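PDB 4XDN: MAU2 chromatid cohesion factor homolog from Saccharomyces cerevisiae, which forms a complex with SCC2 that is required for cohesin to associate with chromosomes, and so serves sister chromatid cohesion. Local coordinates for residues D41-I46 with K57-L62; V182-C187 with T198-L203; P413-L418 with S446-I451. All coordinates share one frame; numbering follows the deposited sequence.

Contact 1 of 3, residues D41-I46 with K57-L62; sequences DHAYSI and KQYYGL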
loop_
_atom_site.group_PDB
_atom_site.type_symbol
_atom_site.label_atom_id
_atom_site.label_comp_id
_atom_site.label_asym_id
_atom_site.label_seq_id
_atom_site.Cartn_x
_atom_site.Cartn_y
_atom_site.Cartn_z
ATOM N N ASP A 41 -13.186 -16.220 25.580
ATOM C CA ASP A 41 -13.868 -14.933 25.521
ATOM C C ASP A 41 -13.331 -13.959 26.565
ATOM O O ASP A 41 -13.423 -12.743 26.391
ATOM C CB ASP A 41 -15.377 -15.120 25.705
ATOM C CG ASP A 41 -16.004 -15.935 24.589
ATOM O OD1 ASP A 41 -15.386 -16.045 23.508
ATOM O OD2 ASP A 41 -17.118 -16.463 24.790
ATOM N N HIS A 42 -12.768 -14.493 27.644
ATOM C CA HIS A 42 -12.180 -13.656 28.678
ATOM C C HIS A 42 -10.808 -13.154 28.242
ATOM O O HIS A 42 -10.396 -12.050 28.603
ATOM C CB HIS A 42 -12.064 -14.415 29.998
ATOM C CG HIS A 42 -11.765 -13.533 31.165
ATOM N ND1 HIS A 42 -12.712 -12.709 31.734
ATOM C CD2 HIS A 42 -10.622 -13.329 31.859
ATOM C CE1 HIS A 42 -12.168 -12.043 32.736
ATOM N NE2 HIS A 42 -10.900 -12.399 32.833
ATOM N N ALA A 43 -10.098 -13.971 27.470
ATOM C CA ALA A 43 -8.828 -13.550 26.895
ATOM C C ALA A 43 -9.055 -12.406 25.908
ATOM O O ALA A 43 -8.276 -11.455 25.862
ATOM C CB ALA A 43 -8.138 -14.717 26.216
ATOM N N TYR A 44 -10.129 -12.498 25.128
ATOM C CA TYR A 44 -10.494 -11.430 24.201
ATOM C C TYR A 44 -10.825 -10.150 24.955
ATOM O O TYR A 44 -10.543 -9.047 24.479
ATOM C CB TYR A 44 -11.702 -11.829 23.343
ATOM C CG TYR A 44 -11.452 -12.920 22.321
ATOM C CD1 TYR A 44 -10.195 -13.117 21.764
ATOM C CD2 TYR A 44 -12.487 -13.751 21.908
ATOM C CE1 TYR A 44 -9.976 -14.112 20.830
ATOM C CE2 TYR A 44 -12.279 -14.746 20.976
ATOM C CZ TYR A 44 -11.024 -14.925 20.441
ATOM O OH TYR A 44 -10.821 -15.922 19.515
ATOM N N SER A 45 -11.430 -10.305 26.130
ATOM C CA SER A 45 -11.914 -9.165 26.899
ATOM C C SER A 45 -10.766 -8.323 27.452
ATOM O O SER A 45 -10.946 -7.141 27.729
ATOM C CB SER A 45 -12.816 -9.636 28.046
ATOM O OG SER A 45 -12.060 -10.186 29.111
ATOM N N ILE A 46 -9.593 -8.935 27.604
ATOM C CA ILE A 46 -8.413 -8.243 28.130
ATOM C C ILE A 46 -7.300 -8.145 27.084
ATOM O O ILE A 46 -6.162 -7.801 27.405
ATOM C CB ILE A 46 -7.859 -8.951 29.392
ATOM C CG1 ILE A 46 -7.504 -10.412 29.096
ATOM C CG2 ILE A 46 -8.871 -8.877 30.526
ATOM C CD1 ILE A 46 -6.027 -10.672 28.959
ATOM N N LYS A 57 1.575 -13.772 29.496
ATOM C CA LYS A 57 1.502 -15.129 30.023
ATOM C C LYS A 57 0.079 -15.478 30.433
ATOM O O LYS A 57 -0.386 -16.595 30.210
ATOM C CB LYS A 57 2.441 -15.292 31.218
ATOM C CG LYS A 57 3.912 -15.328 30.844
ATOM C CD LYS A 57 4.800 -15.426 32.072
ATOM C CE LYS A 57 4.670 -16.796 32.733
ATOM N NZ LYS A 57 5.574 -16.913 33.923
ATOM N N GLN A 58 -0.611 -14.515 31.033
ATOM C CA GLN A 58 -1.989 -14.715 31.460
ATOM C C GLN A 58 -2.921 -14.840 30.263
ATOM O O GLN A 58 -3.816 -15.686 30.252
ATOM C CB GLN A 58 -2.447 -13.565 32.356
ATOM C CG GLN A 58 -1.643 -13.420 33.634
ATOM C CD GLN A 58 -2.520 -13.264 34.855
ATOM O OE1 GLN A 58 -3.344 -14.130 35.157
ATOM N NE2 GLN A 58 -2.354 -12.154 35.564
ATOM N N TYR A 59 -2.711 -13.994 29.259
ATOM C CA TYR A 59 -3.530 -14.027 28.056
ATOM C C TYR A 59 -3.433 -15.385 27.374
ATOM O O TYR A 59 -4.444 -15.989 27.029
ATOM C CB TYR A 59 -3.111 -12.928 27.079
ATOM C CG TYR A 59 -3.781 -13.040 25.727
ATOM C CD1 TYR A 59 -5.035 -12.487 25.502
ATOM C CD2 TYR A 59 -3.162 -13.702 24.676
ATOM C CE1 TYR A 59 -5.651 -12.589 24.269
ATOM C CE2 TYR A 59 -3.770 -13.811 23.439
ATOM C CZ TYR A 59 -5.014 -13.252 23.242
ATOM O OH TYR A 59 -5.623 -13.358 22.010
ATOM N N TYR A 60 -2.209 -15.859 27.183
ATOM C CA TYR A 60 -1.990 -17.132 26.517
ATOM C C TYR A 60 -2.247 -18.298 27.469
ATOM O O TYR A 60 -2.498 -19.419 27.031
ATOM C CB TYR A 60 -0.570 -17.195 25.947
ATOM C CG TYR A 60 -0.418 -16.498 24.611
ATOM C CD1 TYR A 60 -1.374 -16.649 23.616
ATOM C CD2 TYR A 60 0.679 -15.690 24.344
ATOM C CE1 TYR A 60 -1.248 -16.019 22.398
ATOM C CE2 TYR A 60 0.816 -15.054 23.124
ATOM C CZ TYR A 60 -0.154 -15.225 22.154
ATOM O OH TYR A 60 -0.036 -14.604 20.933
ATOM N N GLY A 61 -2.193 -18.030 28.769
ATOM C CA GLY A 61 -2.581 -19.016 29.757
ATOM C C GLY A 61 -4.046 -19.366 29.580
ATOM O O GLY A 61 -4.435 -20.533 29.655
ATOM N N LEU A 62 -4.858 -18.344 29.327
ATOM C CA LEU A 62 -6.283 -18.536 29.091
ATOM C C LEU A 62 -6.529 -19.283 27.785
ATOM O O LEU A 62 -7.344 -20.203 27.735
ATOM C CB LEU A 62 -7.004 -17.188 29.070
ATOM C CG LEU A 62 -7.051 -16.443 30.407
ATOM C CD1 LEU A 62 -7.435 -14.992 30.193
ATOM C CD2 LEU A 62 -8.022 -17.120 31.364
#
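Ala43 and Tyr59, in two nearly antiparallel helices, bring their CA atoms closest, 5.4 Å apart, and the tight part of the contact is built round them. Ala43 points its methyl group at the other helix, between the Tyr59 ring and the CB of Leu62. From Ala43 CB it is 3.8 Å to Tyr59 CE1 and 3.9 Å to Leu62 CB. The Tyr59 ring has its CG anti to the backbone N (chi1 171°), which carries it across the gap; it presents an edge, with Ala43 O in its plane and 3.3 Å from CE1. Ile46 CD1 also reaches that edge, 4.0 Å from Tyr59 CD1. At the far end of the ring, Tyr59 OH is hydrogen-bonded to Met369 N and Glu98 OE1.

The looser side belongs to His42. Its partly exposed imidazole meets Leu62 by a single edge contact, CD2 to CD1 at 4.0 Å, while its NE2 is hydrogen-bonded to the backbone of another protein's chain, which also packs an aromatic side chain against Ile46.

The two segments belong to helices 29-45 and 53-76, a consecutive antiparallel pair, and Tyr44 leans on Leu94 of the next helix, 81-98.

Contact 2 of 3, residues V182-C187 with T198-L203; sequences VGVMLC and TSFHGL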
loop_
_atom_site.group_PDB
_atom_site.type_symbol
_atom_site.label_atom_id
_atom_site.label_comp_id
_atom_site.label_asym_id
_atom_site.label_seq_id
_atom_site.Cartn_x
_atom_site.Cartn_y
_atom_site.Cartn_z
ATOM N N VAL A 182 -10.580 -17.582 -3.529
ATOM C CA VAL A 182 -9.494 -18.074 -2.687
ATOM C C VAL A 182 -8.264 -18.327 -3.546
ATOM O O VAL A 182 -7.153 -17.956 -3.177
ATOM C CB VAL A 182 -9.888 -19.367 -1.939
ATOM C CG1 VAL A 182 -8.672 -20.011 -1.264
ATOM C CG2 VAL A 182 -10.969 -19.075 -0.913
ATOM N N GLY A 183 -8.476 -18.958 -4.696
ATOM C CA GLY A 183 -7.399 -19.223 -5.634
ATOM C C GLY A 183 -6.682 -17.955 -6.060
ATOM O O GLY A 183 -5.454 -17.913 -6.091
ATOM N N VAL A 184 -7.454 -16.923 -6.388
ATOM C CA VAL A 184 -6.895 -15.627 -6.756
ATOM C C VAL A 184 -5.988 -15.105 -5.647
ATOM O O VAL A 184 -4.866 -14.665 -5.908
ATOM C CB VAL A 184 -8.008 -14.587 -7.044
ATOM C CG1 VAL A 184 -7.423 -13.187 -7.277
ATOM C CG2 VAL A 184 -8.830 -15.009 -8.249
ATOM N N MET A 185 -6.479 -15.153 -4.413
ATOM C CA MET A 185 -5.714 -14.652 -3.279
ATOM C C MET A 185 -4.420 -15.437 -3.106
ATOM O O MET A 185 -3.410 -14.884 -2.672
ATOM C CB MET A 185 -6.546 -14.714 -1.994
ATOM C CG MET A 185 -7.709 -13.726 -1.944
ATOM S SD MET A 185 -7.246 -12.067 -2.493
ATOM C CE MET A 185 -8.150 -11.044 -1.349
ATOM N N LEU A 186 -4.450 -16.720 -3.458
ATOM C CA LEU A 186 -3.256 -17.554 -3.386
ATOM C C LEU A 186 -2.280 -17.185 -4.499
ATOM O O LEU A 186 -1.064 -17.226 -4.307
ATOM C CB LEU A 186 -3.625 -19.038 -3.473
ATOM C CG LEU A 186 -4.429 -19.608 -2.299
ATOM C CD1 LEU A 186 -4.896 -21.022 -2.606
ATOM C CD2 LEU A 186 -3.615 -19.588 -1.017
ATOM N N CYS A 187 -2.808 -16.819 -5.662
ATOM C CA CYS A 187 -1.966 -16.382 -6.768
ATOM C C CYS A 187 -1.260 -15.075 -6.417
ATOM O O CYS A 187 -0.084 -14.899 -6.725
ATOM C CB CYS A 187 -2.788 -16.211 -8.049
ATOM S SG CYS A 187 -3.228 -17.754 -8.869
ATOM N N THR A 198 -5.780 -12.980 -14.970
ATOM C CA THR A 198 -6.563 -13.975 -15.692
ATOM C C THR A 198 -7.646 -14.564 -14.794
ATOM O O THR A 198 -8.782 -14.762 -15.226
ATOM C CB THR A 198 -5.664 -15.111 -16.226
ATOM O OG1 THR A 198 -4.789 -14.595 -17.235
ATOM C CG2 THR A 198 -6.497 -16.249 -16.820
ATOM N N SER A 199 -7.287 -14.844 -13.545
ATOM C CA SER A 199 -8.222 -15.456 -12.607
ATOM C C SER A 199 -9.297 -14.465 -12.178
ATOM O O SER A 199 -10.466 -14.828 -12.067
ATOM C CB SER A 199 -7.483 -15.994 -11.381
ATOM O OG SER A 199 -6.568 -17.013 -11.745
ATOM N N PHE A 200 -8.902 -13.218 -11.934
ATOM C CA PHE A 200 -9.864 -12.178 -11.579
ATOM C C PHE A 200 -10.906 -12.023 -12.680
ATOM O O PHE A 200 -12.107 -12.009 -12.414
ATOM C CB PHE A 200 -9.164 -10.836 -11.337
ATOM C CG PHE A 200 -8.974 -10.497 -9.884
ATOM C CD1 PHE A 200 -10.067 -10.351 -9.042
ATOM C CD2 PHE A 200 -7.705 -10.301 -9.365
ATOM C CE1 PHE A 200 -9.895 -10.036 -7.711
ATOM C CE2 PHE A 200 -7.530 -9.982 -8.033
ATOM C CZ PHE A 200 -8.627 -9.850 -7.204
ATOM N N HIS A 201 -10.434 -11.908 -13.917
ATOM C CA HIS A 201 -11.316 -11.733 -15.065
ATOM C C HIS A 201 -12.279 -12.910 -15.207
ATOM O O HIS A 201 -13.484 -12.719 -15.372
ATOM C CB HIS A 201 -10.496 -11.571 -16.346
ATOM C CG HIS A 201 -11.320 -11.233 -17.549
ATOM N ND1 HIS A 201 -11.964 -12.189 -18.304
ATOM C CD2 HIS A 201 -11.605 -10.041 -18.126
ATOM C CE1 HIS A 201 -12.611 -11.601 -19.296
ATOM N NE2 HIS A 201 -12.409 -10.299 -19.210
ATOM N N GLY A 202 -11.743 -14.124 -15.142
ATOM C CA GLY A 202 -12.560 -15.319 -15.243
ATOM C C GLY A 202 -13.541 -15.405 -14.091
ATOM O O GLY A 202 -14.689 -15.816 -14.262
ATOM N N LEU A 203 -13.080 -15.012 -12.910
ATOM C CA LEU A 203 -13.921 -14.996 -11.724
ATOM C C LEU A 203 -15.055 -13.987 -11.878
ATOM O O LEU A 203 -16.224 -14.330 -11.726
ATOM C CB LEU A 203 -13.082 -14.675 -10.487
ATOM C CG LEU A 203 -13.828 -14.418 -9.177
ATOM C CD1 LEU A 203 -14.752 -15.575 -8.827
ATOM C CD2 LEU A 203 -12.827 -14.175 -8.062
#
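Val184 sets its two methyl groups against different partners on the facing helix, and the contact follows from that fork. CG1, anti to the backbone N (chi1 174°), stands over one face of the Phe200 ring, 3.5 Å from the ring centroid and 22° off its normal. This is a CH-pi contact, and a tight one: CG1 lies 3.3 Å from Phe200 CE2, shifted from the ring centre toward the rim, and the two side chains meet at about a right angle. Phe200 CB does not point straight at the other helix; its chi1 of -101°, well away from the usual staggered values, brings the ring round under the valine.

The other branch, CG2, faces Ser199 and Leu203. It rests 3.5 Å from Ser199 CB, so the serine meets the valine through its methylene, while its OG turns to Arg195 O, one turn back in its own helix. Leu203 CD2 closes in on Val184 CG2 more loosely, at 4.1 Å. Cys187, one turn on from Val184, also points across the gap, but SG comes no nearer to Ser199 OG than 4.5 Å.

These side chains make a largely apolar seam between antiparallel helices whose segment axes approach to 9.5 Å. Helices 170-189 and 193-206 are consecutive. On the first, Val182 and Leu186 turn instead to helices 126-144 and 147-165, while on the second Phe200 stacks with Tyr221 of helix 212-228, which places the pair between the preceding and following helices.

Contact 3 of 3, residues P413-L418 with S446-I451; sequences PGYVRL and SEVKMI. With SO4 (sulfate ion), chain C.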
loop_
_atom_site.group_PDB
_atom_site.type_symbol
_atom_site.label_atom_id
_atom_site.label_comp_id
_atom_site.label_asym_id
_atom_site.label_seq_id
_atom_site.Cartn_x
_atom_site.Cartn_y
_atom_site.Cartn_z
ATOM N N PRO A 413 9.677 0.077 1.208
ATOM C CA PRO A 413 11.022 -0.372 0.825
ATOM C C PRO A 413 11.764 0.628 -0.059
ATOM O O PRO A 413 11.258 1.017 -1.112
ATOM C CB PRO A 413 10.754 -1.673 0.056
ATOM C CG PRO A 413 9.421 -2.128 0.519
ATOM C CD PRO A 413 8.641 -0.883 0.784
ATOM N N GLY A 414 12.952 1.036 0.375
ATOM C CA GLY A 414 13.807 1.897 -0.424
ATOM C C GLY A 414 13.668 3.382 -0.141
ATOM O O GLY A 414 14.390 4.190 -0.721
ATOM N N TYR A 415 12.750 3.746 0.748
ATOM C CA TYR A 415 12.498 5.154 1.044
ATOM C C TYR A 415 13.676 5.822 1.755
ATOM O O TYR A 415 14.034 6.957 1.436
ATOM C CB TYR A 415 11.230 5.305 1.895
ATOM C CG TYR A 415 9.939 5.396 1.101
ATOM C CD1 TYR A 415 9.886 5.023 -0.237
ATOM C CD2 TYR A 415 8.774 5.868 1.694
ATOM C CE1 TYR A 415 8.707 5.111 -0.959
ATOM C CE2 TYR A 415 7.592 5.961 0.979
ATOM C CZ TYR A 415 7.565 5.580 -0.346
ATOM O OH TYR A 415 6.389 5.670 -1.059
ATOM N N VAL A 416 14.272 5.121 2.715
ATOM C CA VAL A 416 15.372 5.682 3.494
ATOM C C VAL A 416 16.592 5.945 2.622
ATOM O O VAL A 416 17.168 7.030 2.666
ATOM C CB VAL A 416 15.771 4.747 4.658
ATOM C CG1 VAL A 416 17.065 5.217 5.327
ATOM C CG2 VAL A 416 14.650 4.673 5.675
ATOM N N ARG A 417 16.988 4.951 1.837
ATOM C CA ARG A 417 18.177 5.083 1.002
ATOM C C ARG A 417 17.905 5.926 -0.246
ATOM O O ARG A 417 18.840 6.372 -0.910
ATOM C CB ARG A 417 18.726 3.703 0.612
ATOM C CG ARG A 417 17.722 2.733 0.018
ATOM C CD ARG A 417 18.062 1.291 0.395
ATOM N NE ARG A 417 16.890 0.418 0.343
ATOM C CZ ARG A 417 16.859 -0.795 -0.207
ATOM N NH1 ARG A 417 17.939 -1.322 -0.770
ATOM N NH2 ARG A 417 15.729 -1.489 -0.192
ATOM N N LEU A 418 16.631 6.156 -0.555
ATOM C CA LEU A 418 16.275 7.100 -1.604
ATOM C C LEU A 418 16.584 8.512 -1.125
ATOM O O LEU A 418 17.232 9.291 -1.827
ATOM C CB LEU A 418 14.796 6.980 -1.990
ATOM C CG LEU A 418 14.279 8.057 -2.955
ATOM C CD1 LEU A 418 15.117 8.109 -4.228
ATOM C CD2 LEU A 418 12.816 7.832 -3.297
ATOM N N SER A 446 8.554 -0.356 -8.151
ATOM C CA SER A 446 8.997 0.138 -9.447
ATOM C C SER A 446 9.064 1.661 -9.453
ATOM O O SER A 446 9.913 2.248 -10.118
ATOM C CB SER A 446 8.065 -0.359 -10.555
ATOM O OG SER A 446 6.729 0.038 -10.314
ATOM N N GLU A 447 8.170 2.295 -8.700
ATOM C CA GLU A 447 8.128 3.750 -8.620
ATOM C C GLU A 447 9.442 4.311 -8.081
ATOM O O GLU A 447 9.983 5.276 -8.622
ATOM C CB GLU A 447 6.963 4.198 -7.737
ATOM C CG GLU A 447 6.799 5.706 -7.633
ATOM C CD GLU A 447 5.593 6.099 -6.805
ATOM O OE1 GLU A 447 5.358 5.459 -5.757
ATOM O OE2 GLU A 447 4.879 7.044 -7.200
ATOM N N VAL A 448 9.950 3.703 -7.013
ATOM C CA VAL A 448 11.215 4.117 -6.422
ATOM C C VAL A 448 12.362 3.815 -7.376
ATOM O O VAL A 448 13.266 4.636 -7.554
ATOM C CB VAL A 448 11.461 3.417 -5.070
ATOM C CG1 VAL A 448 12.875 3.690 -4.551
ATOM C CG2 VAL A 448 10.422 3.866 -4.052
ATOM N N LYS A 449 12.322 2.634 -7.987
ATOM C CA LYS A 449 13.321 2.248 -8.976
ATOM C C LYS A 449 13.400 3.276 -10.093
ATOM O O LYS A 449 14.484 3.622 -10.559
ATOM C CB LYS A 449 12.998 0.874 -9.568
ATOM C CG LYS A 449 13.287 -0.294 -8.647
ATOM C CD LYS A 449 13.072 -1.614 -9.367
ATOM C CE LYS A 449 13.520 -2.788 -8.519
ATOM N NZ LYS A 449 13.468 -4.069 -9.273
ATOM N N MET A 450 12.242 3.768 -10.513
ATOM C CA MET A 450 12.172 4.677 -11.645
ATOM C C MET A 450 12.622 6.088 -11.278
ATOM O O MET A 450 13.269 6.761 -12.080
ATOM C CB MET A 450 10.754 4.702 -12.206
ATOM C CG MET A 450 10.417 3.467 -13.042
ATOM S SD MET A 450 8.960 3.671 -14.079
ATOM C CE MET A 450 9.505 5.024 -15.130
ATOM N N ILE A 451 12.280 6.536 -10.075
ATOM C CA ILE A 451 12.793 7.803 -9.569
ATOM C C ILE A 451 14.315 7.739 -9.544
ATOM O O ILE A 451 14.996 8.692 -9.930
ATOM C CB ILE A 451 12.253 8.126 -8.155
ATOM C CG1 ILE A 451 10.755 8.434 -8.223
ATOM C CG2 ILE A 451 13.004 9.318 -7.537
ATOM C CD1 ILE A 451 10.078 8.555 -6.872
HETATM S S SO4 C . 14.955 1.380 3.261
HETATM O O1 SO4 C . 13.864 2.118 3.897
HETATM O O2 SO4 C . 15.886 0.905 4.280
HETATM O O3 SO4 C . 14.407 0.241 2.526
HETATM O O4 SO4 C . 15.664 2.261 2.343
#
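An anion site at the start of helix 415-426 shares its first turn with a helix-helix contact: on one side the turn from Gly414 to Arg417 holds a sulfate ion, and on the other Gly414, Tyr415 and Leu418 meet Val448 and Ile451. The sulfate, probably from the crystallisation liquor, is gripped by backbone N-H groups. Gly414 N, at the N-cap position, donates to O3 at 2.7 Å, and Arg417 N to O4 at 3.0 Å; a longer bond runs from Val416 N to O1 at 3.3 Å. The Arg417 side chain completes the grip. With CG between the backbone N and the carbonyl carbon (chi1 51°) and a bend at chi2, it curls back alongside the anion and presents the edge of its guanidinium, NE reaching O4 at 3.0 Å, with weak bonds from NE and NH2 to O3. At the phi of Gly414, 94°, a CB would jam against the carbonyl O of Pro413 and sit tight against Val448 CG1, so the position calls for glycine. The helix-end field would probably add to the attraction.

Scc4 is built mainly of helices, stacked one upon another as in helical-repeat proteins, and here helix 415-426 lies against 446-466, with helix 432-440 between them in sequence. Val448 forks into the joint. Its CG2 approaches the Tyr415 ring at the edge, in the ring plane, 3.7 Å from CE1, while CG1 sits 4.1 Å from Gly414 O and more loosely 4.3 Å from Leu418 CD2. The other branch of Leu418, CD1, meets Ile451 CG2 at 4.1 Å, the two side chains at about a right angle. Leu438 of helix 432-440 touches both Leu418 and Val448, and Tyr415 stacks on Phe388. Glu447 salt-bridges to Arg229 through OE2 and bonds through OE1 to the backbone of another protein's chain.

Overall arrangement
The contacts come in series along the chain, contact 1 first and contact 3 last, and none touches another. Centres of contacts 1 and 2 lie 37 Å apart, of contacts 2 and 3 29 Å, and of contacts 1 and 3 42 Å, so each samples a different stretch of one elongated helical array. They share no helix: contact 1 joins 29-45 to 53-76, contact 2 joins 170-189 to 193-206, and contact 3 joins 415-426 to 446-466, skipping over 432-440. Contacts 1 and 3, far apart as they are, both meet the chain of another protein, consistent with an extended binding surface along the array; contact 2 touches no other protein chain.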